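Local atomic coordinates of galactan 1,3-beta-galactosidase (Phanerochaete chrysosporium, PDB entry 7BYS), a protein that probably cleaves beta-1,3-linked galactan chains of arabinogalactan as an exo-acting family 43 glycoside hydrolase, and carries a carbohydrate-binding module that holds calcium. Residues H99-S102 against A107-V110; T123-F128 against N170-T175; L152-D157 against K163-D168. All coordinates share one frame; numbering follows the deposited sequence.

Contact 1: H99-S102 against A107-V110; sequences HSDS and AAMV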
# COMPACT_ATOMS: atom_id res chain seq x y z
N HIS A 99 9.82 8.75 -10.71
CA HIS A 99 11.10 8.09 -10.84
C HIS A 99 11.20 7.58 -12.28
O HIS A 99 10.35 6.81 -12.73
CB HIS A 99 11.18 6.94 -9.84
CG HIS A 99 12.38 6.04 -10.00
ND1 HIS A 99 12.47 4.84 -9.34
CD2 HIS A 99 13.53 6.17 -10.70
CE1 HIS A 99 13.62 4.25 -9.64
NE2 HIS A 99 14.28 5.04 -10.46
N SER A 100 12.21 8.06 -13.00
CA SER A 100 12.44 7.71 -14.40
C SER A 100 13.70 6.85 -14.46
O SER A 100 14.75 7.25 -13.94
CB SER A 100 12.59 8.99 -15.20
OG SER A 100 12.97 8.73 -16.55
N ASP A 101 13.60 5.66 -15.05
CA ASP A 101 14.76 4.79 -15.03
C ASP A 101 14.78 3.86 -16.23
O ASP A 101 13.82 3.78 -17.01
CB ASP A 101 14.85 3.99 -13.72
CG ASP A 101 16.25 4.01 -13.11
OD1 ASP A 101 17.22 3.79 -13.87
OD2 ASP A 101 16.38 4.27 -11.89
N SER A 102 15.92 3.19 -16.39
CA SER A 102 16.07 2.04 -17.26
C SER A 102 15.64 0.78 -16.51
O SER A 102 15.48 0.78 -15.29
CB SER A 102 17.53 1.92 -17.72
OG SER A 102 18.41 1.78 -16.61
N ALA A 107 19.95 4.21 -14.38
CA ALA A 107 19.88 5.60 -14.81
C ALA A 107 19.57 6.57 -13.66
O ALA A 107 20.11 7.68 -13.64
CB ALA A 107 18.84 5.77 -15.92
N ALA A 108 18.71 6.16 -12.72
CA ALA A 108 18.45 6.89 -11.47
C ALA A 108 18.14 8.37 -11.71
O ALA A 108 18.84 9.26 -11.23
CB ALA A 108 19.61 6.71 -10.49
N MET A 109 17.05 8.62 -12.42
CA MET A 109 16.62 9.98 -12.74
C MET A 109 15.22 10.25 -12.21
O MET A 109 14.50 9.35 -11.76
CB MET A 109 16.67 10.21 -14.25
CG MET A 109 18.07 10.15 -14.81
SD MET A 109 18.08 10.11 -16.61
CE MET A 109 19.84 10.20 -16.95
N VAL A 110 14.84 11.53 -12.25
CA VAL A 110 13.46 11.95 -12.10
C VAL A 110 12.96 12.33 -13.48
O VAL A 110 13.73 12.66 -14.39
CB VAL A 110 13.26 13.14 -11.12
CG1 VAL A 110 13.61 12.75 -9.69
CG2 VAL A 110 14.05 14.36 -11.57
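Asp101, its chi1 of -134° away from the staggered positions, turns its carboxylate across to the backbone of Ala107 and Ala108, and His99, with CG trans to its own N (chi1 172°), brings the ring up beside the same carboxylate. OD1 of Asp101 gathers three backbone N-H groups. Ala107 N reaches Asp101 OD1 at 2.8 Å on the syn lone pair, Ser102 N takes the anti one, and Ala108 N comes from above the carboxylate plane, 3.0 Å from Asp101 OD1. The other oxygen serves the histidine: His99 NE2 donates to the anti lone pair of Asp101 OD2 over 2.7 Å, nearly in the ring plane. Held at both oxygens, the carboxylate has little freedom to rotate, and it in turn helps to orient the imidazole, whose CD2 edge lies 3.5 Å from Met109 O. The backbones meet in one hydrogen-bonded antiparallel pair: Ser100 N bonds to Met109 O at 2.9 Å, and Met109 N returns to Ser100 O at 3.1 Å. Ser100 CB and Met109 CB lie on the same face of the sheet, 4.4 Å apart, while the serine hydroxyl turns to Ser127. His99 packs on Glu81 and lies close to Asp137, both galactose-binding residues of this protein, though no sugar is bound here. The arrangement is thus the end of a beta hairpin, strands 93-101 and 109-115 in one blade of the family 43 five-bladed beta-propeller, with a histidine-carboxylate pair placing His99 beside the sugar pocket.

Contact 2: T123-F128 against N170-T175; sequences TYKGSF and NYYNVT. With NAG (2-acetamido-2-deoxy-beta-D-glucopyranose), chain D.
Phe128, Tyr172 and Lys125 supply most of the buried surface where strand 123-128 meets the turn leading into strand 174-181. The Phe128 ring presents its far end to the turn, with CZ 3.7 Å from Tyr172 O and CE2 3.6 Å from Asn173 OD1. Both oxygens approach it obliquely, and the ring and the Asn173 amide stand 80° apart. Its chi1 of 59° sets CG between the backbone N and carbonyl carbon, which swings the ring out toward the turn; the Phe128 side chain also packs on Val110 and Val112 of the adjoining strand. Lys125 reaches the Tyr172 ring with its ammonium, a cation-pi contact in which NZ sits 4.4 Å from the ring centroid and 22° off the normal. On the opposite face lies Asn170 CB, 3.5 Å above the ring plane, which leaves the phenol between an ammonium and an aliphatic carbon. The Tyr172 hydroxyl bonds to Glu93, a second hold on the ring. These side chains bridge two neighbouring blades of the catalytic beta-propeller, strand 123-128 being an outermost strand of one four-stranded sheet and 174-181 of the next; the backbones stay apart, with Lys125 CA and Tyr172 CA 9.0 Å from each other. Asn173 is also the N-glycosylation site: Asn173 ND2 is covalently bonded to NAG C1, 1.4 Å away, NAG being the N-acetylglucosamine. The sugar lies alongside Val174, whose carbonyl O is 3.1 Å from NAG O5, while NAG O7 approaches the Phe128 ring obliquely.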
# COMPACT_ATOMS: atom_id res chain seq x y z
N THR A 123 2.13 16.36 -20.46
CA THR A 123 3.16 16.48 -21.48
C THR A 123 4.53 16.34 -20.82
O THR A 123 4.89 17.15 -19.96
CB THR A 123 3.04 17.82 -22.21
OG1 THR A 123 3.05 18.89 -21.27
CG2 THR A 123 1.76 17.88 -23.03
N TYR A 124 5.26 15.30 -21.22
CA TYR A 124 6.55 15.00 -20.64
C TYR A 124 7.58 16.04 -21.05
O TYR A 124 7.66 16.42 -22.23
CB TYR A 124 6.96 13.61 -21.14
CG TYR A 124 8.36 13.13 -20.84
CD1 TYR A 124 8.82 12.98 -19.54
CD2 TYR A 124 9.20 12.74 -21.88
CE1 TYR A 124 10.10 12.50 -19.28
CE2 TYR A 124 10.47 12.27 -21.63
CZ TYR A 124 10.91 12.13 -20.33
OH TYR A 124 12.17 11.65 -20.12
N LYS A 125 8.36 16.51 -20.08
CA LYS A 125 9.35 17.55 -20.29
C LYS A 125 10.78 17.03 -20.29
O LYS A 125 11.71 17.80 -20.56
CB LYS A 125 9.24 18.62 -19.19
CG LYS A 125 7.89 19.32 -19.12
CD LYS A 125 7.58 20.07 -20.41
CE LYS A 125 7.06 21.47 -20.13
NZ LYS A 125 7.95 22.24 -19.21
N GLY A 126 10.98 15.74 -20.00
CA GLY A 126 12.32 15.21 -19.91
C GLY A 126 12.69 14.66 -18.55
O GLY A 126 12.03 14.94 -17.53
N SER A 127 13.75 13.87 -18.52
CA SER A 127 14.26 13.28 -17.29
C SER A 127 15.67 13.79 -17.00
O SER A 127 16.43 14.15 -17.91
CB SER A 127 14.27 11.76 -17.39
OG SER A 127 12.96 11.27 -17.64
N PHE A 128 16.03 13.82 -15.71
CA PHE A 128 17.33 14.34 -15.31
C PHE A 128 17.70 13.83 -13.91
O PHE A 128 16.86 13.29 -13.18
CB PHE A 128 17.35 15.87 -15.36
CG PHE A 128 16.32 16.53 -14.47
CD1 PHE A 128 15.03 16.77 -14.92
CD2 PHE A 128 16.65 16.91 -13.19
CE1 PHE A 128 14.10 17.37 -14.09
CE2 PHE A 128 15.72 17.52 -12.36
CZ PHE A 128 14.45 17.74 -12.82
N ASN A 170 8.67 27.11 -10.23
CA ASN A 170 7.86 26.45 -11.24
C ASN A 170 7.60 24.99 -10.92
O ASN A 170 6.80 24.36 -11.63
CB ASN A 170 8.55 26.53 -12.60
CG ASN A 170 8.66 27.94 -13.11
OD1 ASN A 170 7.74 28.75 -12.98
ND2 ASN A 170 9.81 28.26 -13.70
N TYR A 171 8.25 24.45 -9.89
CA TYR A 171 8.25 23.01 -9.63
C TYR A 171 8.88 22.21 -10.78
O TYR A 171 8.52 21.06 -11.02
CB TYR A 171 6.85 22.45 -9.31
CG TYR A 171 6.06 23.12 -8.20
CD1 TYR A 171 6.67 23.84 -7.18
CD2 TYR A 171 4.67 22.97 -8.16
CE1 TYR A 171 5.91 24.41 -6.15
CE2 TYR A 171 3.91 23.53 -7.14
CZ TYR A 171 4.53 24.25 -6.13
OH TYR A 171 3.77 24.80 -5.11
N TYR A 172 9.81 22.81 -11.53
CA TYR A 172 10.40 22.16 -12.69
C TYR A 172 11.76 21.56 -12.42
O TYR A 172 12.22 20.72 -13.20
CB TYR A 172 10.58 23.15 -13.85
CG TYR A 172 9.32 23.63 -14.53
CD1 TYR A 172 8.07 23.09 -14.23
CD2 TYR A 172 9.39 24.63 -15.49
CE1 TYR A 172 6.92 23.55 -14.87
CE2 TYR A 172 8.26 25.10 -16.13
CZ TYR A 172 7.03 24.56 -15.83
OH TYR A 172 5.90 25.04 -16.48
N ASN A 173 12.42 21.98 -11.34
CA ASN A 173 13.81 21.62 -11.13
C ASN A 173 14.12 21.76 -9.64
O ASN A 173 13.43 22.48 -8.91
CB ASN A 173 14.72 22.51 -11.99
CG ASN A 173 16.17 22.12 -11.92
OD1 ASN A 173 16.51 20.96 -11.71
ND2 ASN A 173 17.04 23.12 -12.10
N VAL A 174 15.17 21.07 -9.21
CA VAL A 174 15.64 21.14 -7.83
C VAL A 174 16.66 22.26 -7.71
O VAL A 174 17.61 22.32 -8.50
CB VAL A 174 16.26 19.79 -7.42
CG1 VAL A 174 16.91 19.91 -6.07
CG2 VAL A 174 15.21 18.68 -7.44
N THR A 175 16.46 23.15 -6.73
CA THR A 175 17.30 24.34 -6.56
C THR A 175 18.35 24.22 -5.46
O THR A 175 19.48 24.66 -5.64
CB THR A 175 16.43 25.59 -6.33
OG1 THR A 175 17.26 26.75 -6.25
CG2 THR A 175 15.60 25.49 -5.06
C1 NAG D . 18.47 22.93 -12.05
C2 NAG D . 19.17 23.38 -13.33
C3 NAG D . 20.65 23.22 -13.26
C4 NAG D . 21.22 23.84 -12.02
C5 NAG D . 20.50 23.30 -10.78
C6 NAG D . 21.08 23.87 -9.52
C7 NAG D . 18.61 21.17 -14.62
C8 NAG D . 17.97 20.53 -15.86
N2 NAG D . 18.59 22.63 -14.50
O3 NAG D . 21.26 23.83 -14.43
O4 NAG D . 22.62 23.56 -11.93
O5 NAG D . 19.07 23.61 -10.86
O6 NAG D . 20.52 25.14 -9.29
O7 NAG D . 19.10 20.46 -13.79

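Contact 3: L152-D157 against K163-D168; sequences LLYASD and KISRLD
Lys163 NZ is gripped by two side chains of the facing strand and its turn: it forms a salt bridge with Asp157 OD2 at 3.1 Å, meeting that oxygen from above the carboxylate plane, and donates to Ser156 OG at 2.9 Å. A water that donates to Asp157 OD1 also accepts a weak bond from the ammonium. Both acceptors have further partners, Asp157 OD2 taking a bond from Asn161 and Ser156 OG pairing with the carbonyl of Asp134, so the ammonium of this buried lysine is held in a small polar network. Lys163 gets there by running fully extended beyond CG, crossing Asp157 at about a right angle. Next comes a hydrogen bond between Tyr154 OH and Ser165 OG, 2.8 Å, with the serine at the edge of the tyrosine ring and close to its plane. Strands 150-156 and 161-167 are the two central strands of a four-stranded antiparallel propeller blade and form a beta hairpin. Two hydrogen-bonded pairs, Leu152 with Ser165 and Tyr154 with Lys163, flank the non-hydrogen-bonded pair Leu153 with Ile164, and the N-to-C directions of the short strands lie 146° apart, antiparallel with a marked twist. Lys163 O accepts from Tyr154 N at 2.8 Å, and Lys163 N returns to Tyr154 O at 2.9 Å. On the face bearing Tyr154 and Lys163 the tyrosine ring is sandwiched: Lys163 CB makes a CH-pi contact 3.7 Å from the ring centroid, and Leu152 CD2 sits over the opposite face, toward the rim. Tyr154 chi1 of 55° lays the ring across the neighbouring strand toward Ser165. On the other face Leu153 and Ile164 run side by side, CD2 of Leu153 being 3.8 Å from CG2 of Ile164, and both pack on Ile191 of the next blade. Farther along, Leu167 CD2 rests against Leu152 CB.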
# COMPACT_ATOMS: atom_id res chain seq x y z
N LEU A 152 11.48 17.71 -3.31
CA LEU A 152 11.73 16.33 -3.73
C LEU A 152 12.32 15.56 -2.55
O LEU A 152 13.28 16.01 -1.92
CB LEU A 152 12.71 16.32 -4.91
CG LEU A 152 13.05 14.93 -5.45
CD1 LEU A 152 11.83 14.34 -6.13
CD2 LEU A 152 14.23 14.98 -6.42
N LEU A 153 11.74 14.41 -2.26
CA LEU A 153 12.24 13.47 -1.26
C LEU A 153 12.76 12.26 -2.02
O LEU A 153 12.02 11.72 -2.85
CB LEU A 153 11.08 13.02 -0.36
CG LEU A 153 10.02 14.06 0.03
CD1 LEU A 153 8.99 13.40 0.95
CD2 LEU A 153 10.63 15.29 0.70
N TYR A 154 14.02 11.87 -1.81
CA TYR A 154 14.57 10.89 -2.74
C TYR A 154 15.71 10.06 -2.17
O TYR A 154 16.57 10.58 -1.45
CB TYR A 154 15.00 11.52 -4.07
CG TYR A 154 15.98 12.69 -4.03
CD1 TYR A 154 15.64 13.89 -3.42
CD2 TYR A 154 17.20 12.61 -4.68
CE1 TYR A 154 16.51 14.97 -3.44
CE2 TYR A 154 18.08 13.69 -4.70
CZ TYR A 154 17.73 14.86 -4.08
OH TYR A 154 18.57 15.96 -4.09
N ALA A 155 15.74 8.79 -2.57
CA ALA A 155 16.87 7.91 -2.32
C ALA A 155 17.96 8.22 -3.34
O ALA A 155 17.73 8.14 -4.55
CB ALA A 155 16.41 6.46 -2.45
N SER A 156 19.13 8.58 -2.85
CA SER A 156 20.21 9.06 -3.70
C SER A 156 21.46 8.24 -3.44
O SER A 156 21.49 7.36 -2.57
CB SER A 156 20.43 10.57 -3.46
OG SER A 156 21.31 11.12 -4.43
N ASP A 157 22.51 8.51 -4.23
CA ASP A 157 23.83 7.90 -4.06
C ASP A 157 23.74 6.38 -3.92
O ASP A 157 24.09 5.80 -2.89
CB ASP A 157 24.62 8.57 -2.93
CG ASP A 157 24.72 10.09 -3.09
OD1 ASP A 157 24.89 10.55 -4.24
OD2 ASP A 157 24.60 10.82 -2.09
N LYS A 163 17.75 12.10 0.68
CA LYS A 163 17.83 13.54 0.49
C LYS A 163 16.45 14.18 0.43
O LYS A 163 15.49 13.59 -0.09
CB LYS A 163 18.59 13.87 -0.78
CG LYS A 163 20.06 13.53 -0.67
CD LYS A 163 20.81 13.73 -1.97
CE LYS A 163 22.28 13.33 -1.80
NZ LYS A 163 22.95 13.19 -3.12
N ILE A 164 16.38 15.40 0.94
CA ILE A 164 15.24 16.29 0.74
C ILE A 164 15.79 17.56 0.11
O ILE A 164 16.75 18.14 0.63
CB ILE A 164 14.55 16.62 2.07
CG1 ILE A 164 14.06 15.32 2.72
CG2 ILE A 164 13.41 17.59 1.83
CD1 ILE A 164 13.45 15.52 4.10
N SER A 165 15.21 17.97 -1.01
CA SER A 165 15.72 19.14 -1.71
C SER A 165 14.56 19.99 -2.19
O SER A 165 13.52 19.46 -2.58
CB SER A 165 16.59 18.73 -2.89
OG SER A 165 17.74 18.03 -2.44
N ARG A 166 14.74 21.31 -2.17
CA ARG A 166 13.68 22.24 -2.52
C ARG A 166 13.58 22.42 -4.03
O ARG A 166 14.59 22.48 -4.74
CB ARG A 166 13.95 23.58 -1.84
CG ARG A 166 12.88 24.64 -2.06
CD ARG A 166 13.00 25.79 -1.06
NE ARG A 166 14.37 26.29 -0.96
CZ ARG A 166 14.88 27.28 -1.68
NH1 ARG A 166 16.15 27.63 -1.50
NH2 ARG A 166 14.15 27.91 -2.59
N LEU A 167 12.34 22.48 -4.54
CA LEU A 167 12.08 22.76 -5.94
C LEU A 167 11.99 24.26 -6.18
O LEU A 167 11.66 25.03 -5.28
CB LEU A 167 10.74 22.15 -6.37
CG LEU A 167 10.57 20.65 -6.12
CD1 LEU A 167 9.28 20.17 -6.77
CD2 LEU A 167 11.77 19.88 -6.64
N ASP A 168 12.30 24.66 -7.42
CA ASP A 168 12.14 26.05 -7.83
C ASP A 168 10.66 26.43 -7.86
O ASP A 168 9.76 25.61 -7.66
CB ASP A 168 12.88 26.32 -9.14
CG ASP A 168 12.27 25.59 -10.35
OD1 ASP A 168 11.06 25.26 -10.36
OD2 ASP A 168 13.02 25.36 -11.33
O HOH W 1 25.95 12.92 -4.46

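In the fold
Following the chain, contact 1 comes first and closes the short hairpin turn between strands 93-101 and 109-115. Strand 123-128 then adds the outermost strand to that sheet and opens contact 2, whose second segment lies 42 residues later. Contact 3, the hairpin of strands 150-156 and 161-167, is nested within the loop that contact 2 closes; contact 1 lies wholly before both. Contacts 1 and 2 share one sheet, with Val110 N hydrogen-bonded to Phe128 O, while contacts 2 and 3 share the next, through a hydrogen bond from Thr175 N to Arg166 O. Contact 2 thus ties the two blades together at their outer edges, and Val110 packs on Leu152 between contacts 1 and 3.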